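Local coordinates for RNA pseudouridylate synthase domain-containing protein 1 (Homo sapiens, PDB 5VBB), which probably binds RNA and isomerises selected uridines in it to pseudouridine, at residues N22-W25 and D26-I29; L38-Q41 and K42-R45; Q249-Q252 and A253-T257. One frame throughout, in Å; residues are numbered along the deposited sequence.

Contact 1 of 3, residues N22-W25 and D26-I29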
loop_
_atom_site.group_PDB
_atom_site.type_symbol
_atom_site.label_atom_id
_atom_site.label_comp_id
_atom_site.label_asym_id
_atom_site.label_seq_id
_atom_site.Cartn_x
_atom_site.Cartn_y
_atom_site.Cartn_z
ATOM N N ASN A 22 2.498 -7.255 -9.527
ATOM C CA ASN A 22 2.366 -5.830 -9.289
ATOM C C ASN A 22 0.875 -5.591 -9.609
ATOM O O ASN A 22 0.490 -5.437 -10.763
ATOM C CB ASN A 22 3.314 -5.036 -10.186
ATOM C CG ASN A 22 3.213 -3.552 -10.009
ATOM O OD1 ASN A 22 2.481 -3.071 -9.154
ATOM N ND2 ASN A 22 3.955 -2.801 -10.796
ATOM N N LYS A 23 0.028 -5.774 -8.606
ATOM C CA LYS A 23 -1.420 -5.752 -8.790
ATOM C C LYS A 23 -1.865 -4.400 -9.317
ATOM O O LYS A 23 -1.362 -3.378 -8.898
ATOM C CB LYS A 23 -2.171 -6.071 -7.469
ATOM C CG LYS A 23 -3.688 -6.237 -7.642
ATOM C CD LYS A 23 -4.409 -6.442 -6.308
ATOM C CE LYS A 23 -4.768 -5.212 -5.520
ATOM N NZ LYS A 23 -5.755 -4.323 -6.157
ATOM N N HIS A 24 -2.797 -4.408 -10.233
ATOM C CA HIS A 24 -3.277 -3.189 -10.834
ATOM C C HIS A 24 -4.237 -2.512 -9.849
ATOM O O HIS A 24 -4.881 -3.190 -9.026
ATOM C CB HIS A 24 -3.987 -3.536 -12.148
ATOM C CG HIS A 24 -4.179 -2.382 -13.077
ATOM N ND1 HIS A 24 -5.198 -1.461 -12.886
ATOM C CD2 HIS A 24 -3.509 -2.059 -14.205
ATOM C CE1 HIS A 24 -5.121 -0.617 -13.902
ATOM N NE2 HIS A 24 -4.116 -0.929 -14.715
ATOM N N TRP A 25 -4.292 -1.179 -9.897
ATOM C CA TRP A 25 -5.237 -0.410 -9.077
ATOM C C TRP A 25 -6.678 -0.787 -9.538
ATOM O O TRP A 25 -6.891 -1.132 -10.705
ATOM C CB TRP A 25 -5.010 1.119 -9.193
ATOM C CG TRP A 25 -4.918 1.644 -10.597
ATOM C CD1 TRP A 25 -3.807 1.667 -11.391
ATOM C CD2 TRP A 25 -5.991 2.152 -11.396
ATOM N NE1 TRP A 25 -4.124 2.136 -12.636
ATOM C CE2 TRP A 25 -5.455 2.465 -12.664
ATOM C CE3 TRP A 25 -7.348 2.407 -11.153
ATOM C CZ2 TRP A 25 -6.228 3.029 -13.685
ATOM C CZ3 TRP A 25 -8.122 2.964 -12.167
ATOM C CH2 TRP A 25 -7.565 3.267 -13.419
ATOM N N ASP A 26 -7.629 -0.796 -8.610
ATOM C CA ASP A 26 -9.043 -1.106 -8.872
ATOM C C ASP A 26 -9.210 -2.484 -9.496
ATOM O O ASP A 26 -9.923 -2.655 -10.485
ATOM C CB ASP A 26 -9.753 -0.028 -9.708
ATOM C CG ASP A 26 -10.056 1.239 -8.956
ATOM O OD1 ASP A 26 -9.502 1.423 -7.863
ATOM O OD2 ASP A 26 -10.728 2.131 -9.532
ATOM N N VAL A 27 -8.566 -3.472 -8.880
ATOM C CA VAL A 27 -8.699 -4.877 -9.245
ATOM C C VAL A 27 -8.840 -5.649 -7.943
ATOM O O VAL A 27 -8.004 -5.532 -7.071
ATOM C CB VAL A 27 -7.537 -5.404 -10.118
ATOM C CG1 VAL A 27 -7.623 -6.923 -10.260
ATOM C CG2 VAL A 27 -7.566 -4.743 -11.495
ATOM N N ARG A 28 -9.880 -6.464 -7.834
ATOM C CA ARG A 28 -10.168 -7.264 -6.653
ATOM C C ARG A 28 -9.440 -8.601 -6.675
ATOM O O ARG A 28 -9.324 -9.210 -7.727
ATOM C CB ARG A 28 -11.687 -7.531 -6.599
ATOM C CG ARG A 28 -12.195 -7.798 -5.178
ATOM C CD ARG A 28 -13.703 -7.715 -5.119
ATOM N NE ARG A 28 -14.218 -6.523 -5.806
ATOM C CZ ARG A 28 -14.256 -5.292 -5.302
ATOM N NH1 ARG A 28 -13.843 -5.056 -4.060
ATOM N NH2 ARG A 28 -14.744 -4.290 -6.023
ATOM N N ILE A 29 -9.044 -9.102 -5.508
ATOM C CA ILE A 29 -8.390 -10.408 -5.421
ATOM C C ILE A 29 -9.411 -11.554 -5.669
ATOM O O ILE A 29 -9.273 -12.327 -6.634
ATOM C CB ILE A 29 -7.667 -10.560 -4.070
ATOM C CG1 ILE A 29 -6.456 -9.601 -4.029
ATOM C CG2 ILE A 29 -7.237 -12.022 -3.830
ATOM C CD1 ILE A 29 -5.627 -9.705 -2.839
#

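Contact 2 of 3, residues L38-Q41 and K42-R45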
loop_
_atom_site.group_PDB
_atom_site.type_symbol
_atom_site.label_atom_id
_atom_site.label_comp_id
_atom_site.label_asym_id
_atom_site.label_seq_id
_atom_site.Cartn_x
_atom_site.Cartn_y
_atom_site.Cartn_z
ATOM N N LEU A 38 -13.709 -9.022 -13.504
ATOM C CA LEU A 38 -12.259 -8.816 -13.484
ATOM C C LEU A 38 -11.693 -8.946 -12.070
ATOM O O LEU A 38 -11.924 -8.071 -11.235
ATOM C CB LEU A 38 -11.895 -7.425 -14.049
ATOM C CG LEU A 38 -10.410 -7.018 -13.981
ATOM C CD1 LEU A 38 -9.569 -7.848 -14.950
ATOM C CD2 LEU A 38 -10.246 -5.539 -14.264
ATOM N N THR A 39 -10.898 -9.995 -11.824
ATOM C CA THR A 39 -10.211 -10.185 -10.551
ATOM C C THR A 39 -8.761 -10.578 -10.798
ATOM O O THR A 39 -8.412 -10.957 -11.922
ATOM C CB THR A 39 -10.872 -11.274 -9.718
ATOM O OG1 THR A 39 -10.717 -12.525 -10.405
ATOM C CG2 THR A 39 -12.328 -10.968 -9.404
ATOM N N LEU A 40 -7.936 -10.571 -9.728
ATOM C CA LEU A 40 -6.534 -10.999 -9.850
ATOM C C LEU A 40 -6.495 -12.498 -10.230
ATOM O O LEU A 40 -5.772 -12.866 -11.153
ATOM C CB LEU A 40 -5.704 -10.705 -8.585
ATOM C CG LEU A 40 -4.233 -11.106 -8.658
ATOM C CD1 LEU A 40 -3.524 -10.532 -9.872
ATOM C CD2 LEU A 40 -3.540 -10.695 -7.463
ATOM N N GLN A 41 -7.367 -13.323 -9.610
ATOM C CA GLN A 41 -7.488 -14.751 -9.940
ATOM C C GLN A 41 -7.670 -14.997 -11.456
ATOM O O GLN A 41 -6.999 -15.856 -12.016
ATOM C CB GLN A 41 -8.678 -15.381 -9.182
ATOM C CG GLN A 41 -8.411 -15.596 -7.696
ATOM C CD GLN A 41 -7.840 -16.970 -7.408
ATOM O OE1 GLN A 41 -7.008 -17.494 -8.156
ATOM N NE2 GLN A 41 -8.245 -17.577 -6.296
ATOM N N LYS A 42 -8.571 -14.246 -12.112
ATOM C CA LYS A 42 -8.814 -14.408 -13.550
ATOM C C LYS A 42 -7.573 -14.025 -14.359
ATOM O O LYS A 42 -7.224 -14.734 -15.294
ATOM C CB LYS A 42 -10.042 -13.605 -14.024
ATOM C CG LYS A 42 -11.369 -14.179 -13.545
ATOM C CD LYS A 42 -12.550 -13.451 -14.172
ATOM C CE LYS A 42 -13.867 -14.154 -13.941
ATOM N NZ LYS A 42 -14.923 -13.682 -14.878
ATOM N N GLN A 43 -6.881 -12.938 -13.986
ATOM C CA GLN A 43 -5.635 -12.546 -14.667
ATOM C C GLN A 43 -4.596 -13.682 -14.555
ATOM O O GLN A 43 -3.946 -14.034 -15.542
ATOM C CB GLN A 43 -5.045 -11.259 -14.061
ATOM C CG GLN A 43 -5.893 -10.014 -14.323
ATOM C CD GLN A 43 -5.436 -8.795 -13.558
ATOM O OE1 GLN A 43 -5.085 -8.861 -12.374
ATOM N NE2 GLN A 43 -5.439 -7.643 -14.203
ATOM N N LEU A 44 -4.486 -14.270 -13.348
ATOM C CA LEU A 44 -3.569 -15.376 -13.087
ATOM C C LEU A 44 -3.934 -16.600 -13.890
ATOM O O LEU A 44 -3.047 -17.221 -14.480
ATOM C CB LEU A 44 -3.532 -15.707 -11.596
ATOM C CG LEU A 44 -2.694 -14.728 -10.776
ATOM C CD1 LEU A 44 -3.061 -14.799 -9.293
ATOM C CD2 LEU A 44 -1.215 -14.960 -11.000
ATOM N N ARG A 45 -5.234 -16.947 -13.917
ATOM C CA ARG A 45 -5.728 -18.061 -14.715
ATOM C C ARG A 45 -5.416 -17.829 -16.208
ATOM O O ARG A 45 -5.008 -18.770 -16.911
ATOM C CB ARG A 45 -7.241 -18.230 -14.537
ATOM C CG ARG A 45 -7.654 -18.867 -13.210
ATOM C CD ARG A 45 -9.170 -18.864 -13.023
ATOM N NE ARG A 45 -9.897 -19.118 -14.276
ATOM C CZ ARG A 45 -10.034 -20.305 -14.871
ATOM N NH1 ARG A 45 -9.492 -21.397 -14.334
ATOM N NH2 ARG A 45 -10.710 -20.409 -16.009
#

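Contact 3 of 3, residues Q249-Q252 and A253-T257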
loop_
_atom_site.group_PDB
_atom_site.type_symbol
_atom_site.label_atom_id
_atom_site.label_comp_id
_atom_site.label_asym_id
_atom_site.label_seq_id
_atom_site.Cartn_x
_atom_site.Cartn_y
_atom_site.Cartn_z
ATOM N N GLN A 249 17.961 5.858 -1.798
ATOM C CA GLN A 249 18.630 5.706 -0.530
ATOM C C GLN A 249 17.743 5.059 0.523
ATOM O O GLN A 249 18.226 4.231 1.302
ATOM C CB GLN A 249 19.115 7.076 -0.024
ATOM C CG GLN A 249 20.204 7.698 -0.910
ATOM C CD GLN A 249 21.547 7.085 -0.633
ATOM O OE1 GLN A 249 21.938 6.091 -1.232
ATOM N NE2 GLN A 249 22.245 7.602 0.352
ATOM N N LEU A 250 16.452 5.443 0.569
ATOM C CA LEU A 250 15.540 4.846 1.534
ATOM C C LEU A 250 15.309 3.387 1.214
ATOM O O LEU A 250 15.180 2.607 2.141
ATOM C CB LEU A 250 14.210 5.611 1.620
ATOM C CG LEU A 250 14.338 6.996 2.249
ATOM C CD1 LEU A 250 13.158 7.829 1.903
ATOM C CD2 LEU A 250 14.502 6.914 3.766
ATOM N N VAL A 251 15.359 2.984 -0.076
ATOM C CA VAL A 251 15.205 1.558 -0.430
ATOM C C VAL A 251 16.421 0.787 0.042
ATOM O O VAL A 251 16.268 -0.310 0.563
ATOM C CB VAL A 251 14.940 1.350 -1.947
ATOM C CG1 VAL A 251 15.110 -0.120 -2.366
ATOM C CG2 VAL A 251 13.559 1.837 -2.292
ATOM N N GLN A 252 17.624 1.363 -0.087
ATOM C CA GLN A 252 18.821 0.723 0.484
ATOM C C GLN A 252 18.685 0.561 2.021
ATOM O O GLN A 252 19.080 -0.455 2.569
ATOM C CB GLN A 252 20.102 1.529 0.176
ATOM C CG GLN A 252 20.466 1.622 -1.297
ATOM C CD GLN A 252 20.660 0.262 -1.882
ATOM O OE1 GLN A 252 21.467 -0.526 -1.386
ATOM N NE2 GLN A 252 19.839 -0.101 -2.850
ATOM N N ALA A 253 18.075 1.527 2.717
ATOM C CA ALA A 253 17.882 1.382 4.167
ATOM C C ALA A 253 16.830 0.317 4.490
ATOM O O ALA A 253 17.020 -0.480 5.414
ATOM C CB ALA A 253 17.514 2.719 4.817
ATOM N N LEU A 254 15.774 0.246 3.693
ATOM C CA LEU A 254 14.741 -0.784 3.861
ATOM C C LEU A 254 15.326 -2.158 3.733
ATOM O O LEU A 254 15.098 -2.990 4.590
ATOM C CB LEU A 254 13.642 -0.654 2.781
ATOM C CG LEU A 254 12.454 0.218 3.090
ATOM C CD1 LEU A 254 11.611 0.386 1.871
ATOM C CD2 LEU A 254 11.563 -0.410 4.200
ATOM N N ARG A 255 16.107 -2.382 2.679
ATOM C CA ARG A 255 16.726 -3.693 2.366
ATOM C C ARG A 255 17.639 -4.171 3.464
ATOM O O ARG A 255 17.650 -5.374 3.780
ATOM C CB ARG A 255 17.502 -3.612 1.036
ATOM C CG ARG A 255 16.606 -3.434 -0.186
ATOM C CD ARG A 255 17.413 -3.362 -1.494
ATOM N NE ARG A 255 16.628 -3.815 -2.652
ATOM C CZ ARG A 255 16.602 -3.257 -3.867
ATOM N NH1 ARG A 255 15.845 -3.775 -4.824
ATOM N NH2 ARG A 255 17.329 -2.174 -4.131
ATOM N N ALA A 256 18.381 -3.226 4.088
ATOM C CA ALA A 256 19.328 -3.530 5.176
ATOM C C ALA A 256 18.689 -3.642 6.539
ATOM O O ALA A 256 19.364 -4.107 7.467
ATOM C CB ALA A 256 20.401 -2.472 5.238
ATOM N N THR A 257 17.417 -3.262 6.690
ATOM C CA THR A 257 16.769 -3.356 8.000
ATOM C C THR A 257 16.523 -4.807 8.401
ATOM O O THR A 257 16.003 -5.570 7.608
ATOM C CB THR A 257 15.467 -2.554 8.039
ATOM O OG1 THR A 257 15.764 -1.200 7.678
ATOM C CG2 THR A 257 14.822 -2.545 9.429
#

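Contact 1 of 3, residues N22-W25 and D26-I29
Lys-23 and Val-27 meet across a tight bend of the chain. Strand 18-23 ends at Lys-23, the backbone stays extended through His-24 and Trp-25, and Asp-26 turns it back with positive phi and psi. Lys-23 bends at its last two torsions, and NZ gives a hydrogen bond to Val-27 O at 2.7 Å, in the carbonyl plane. A longer bond runs from NZ to His-24 O at 3.2 Å. NZ also bonds to Asp-67 O and Thr-70 O, so four backbone carbonyl oxygens surround this buried amine, which has at most three hydrogens to share among them. Asp-67 is the probable catalytic aspartate, as in other RluA-type pseudouridine synthases, and Lys-23 thus ties the bend to the loop that carries it. His-24 ND1 donates to Trp-25 O at 2.8 Å, almost straight at 170° and in the imidazole plane. That bond, with a weak one from NE2 to Glu-2 O, limits the rotation of the ring, whose CE1 lies over one face of the Trp-25 indole. The carboxylate of Asp-26 comes to the indole edge, with CG 3.7 Å from Trp-25 CE3 and the two planes 65° apart. Val-27 CG2 touches His-24 CB at 3.8 Å.

Contact 2 of 3, residues L38-Q41 and K42-R45
Gln-43 reaches back along the first turn of helix 40-47 to Thr-39 and Leu-40. Its CB lies 3.4 Å from Leu-40 O. CG passes Thr-39 O at 3.6 Å, and CD stays near the same oxygen. The chain is extended beyond CG (chi2 171°), which carries the amide past the helix start. There OE1 meets Leu-40 CD1 at 3.4 Å, the two side chains crossing at about a right angle. NE2 turns to the N-terminal segment and bonds to Ser-5 O. The helix begins with an N-cap: Thr-39 OG1 accepts from Lys-42 N at 3.2 Å, with an N-H...O angle of 162°. The threonine holds OG1 between its backbone N and carbonyl carbon (chi1 65°), which turns the oxygen to the first turn. Lys-42 CG rests against that same hydroxyl oxygen. Thr-39 O then takes the N-H of Gln-43, the first of the i to i+4 bonds, which continue from Leu-44 N to Leu-40 O and from Arg-45 N to Gln-41 O. On the buried side Leu-44 CD1 packs on Leu-40 CG at 3.9 Å. Both leucines also touch Leu-9 and Phe-62, setting the helix against the four-stranded antiparallel sheet.

Contact 3 of 3, residues Q249-Q252 and A253-T257
Val-251 and Gln-252 both meet Arg-255, which lies one turn further along helix 247-256. The arginine runs extended from CG to NE and folds back along the helix. Its CG lies 3.2 Å from Val-251 O, the oxygen that also accepts the N-H of Arg-255 at 3.0 Å. Further out the guanidinium lies against the valine. Val-251 CG1 stands over one face of it, offset toward the rim, 3.5 Å from NH2 and 3.8 Å from CZ. This methyl is anti to the backbone N of Val-251 (chi1 166°), which directs it at the arginine. Gln-252 comes to the guanidinium from another side. Its chain bends at chi2 (-59°), and NE2 arrives at the guanidinium edge, in plane, 3.5 Å from Arg-255 NH2. Both atoms are donors, so this is a contact and not a bond. The amide and guanidinium planes are turned 60° apart. The helix is amphipathic and packs on the large antiparallel sheet of the pseudouridine synthase fold. Val-251 and Leu-254 are buried on Phe-211 and Tyr-212 of strand 208-216, while Leu-250 touches Leu-165. Arg-255 also touches Glu-223 and Cys-225 of strand 221-225. Ala-253 is on the exposed side, and its CB lies 3.6 Å from Leu-250 O. Its N-H bonds to Gln-249 O, and the same i to i+4 pattern joins Leu-254 to Leu-250 and Ala-256 to Gln-252. At the C-terminal end Thr-257 OG1 donates to Ala-253 O at 2.7 Å, from above the carbonyl plane. Thr-257 N bonds to Leu-254 O as the chain leaves the helix.

In the fold
The three contacts come in series along the chain. Contacts 1 and 2 are neighbours, with centres about 9 Å apart. Contact 1 is the bend after strand 18-23, and contact 2 is the start of helix 40-47, the next regular element. They join through a probable hydrogen bond from Leu-40 N to Arg-28 O, 2.8 Å long. Both belong to the part built on the four-stranded sheet. Contact 3 lies across the chain's centre from contact 1, about 26 Å from contact 1 and 32 Å from contact 2 between centres. Contacts 1 and 2 thus belong to the surroundings of the probable catalytic Asp-67, contact 1 being nearer, whereas contact 3 fastens the C-terminal helix 247-256 to the seven-stranded sheet.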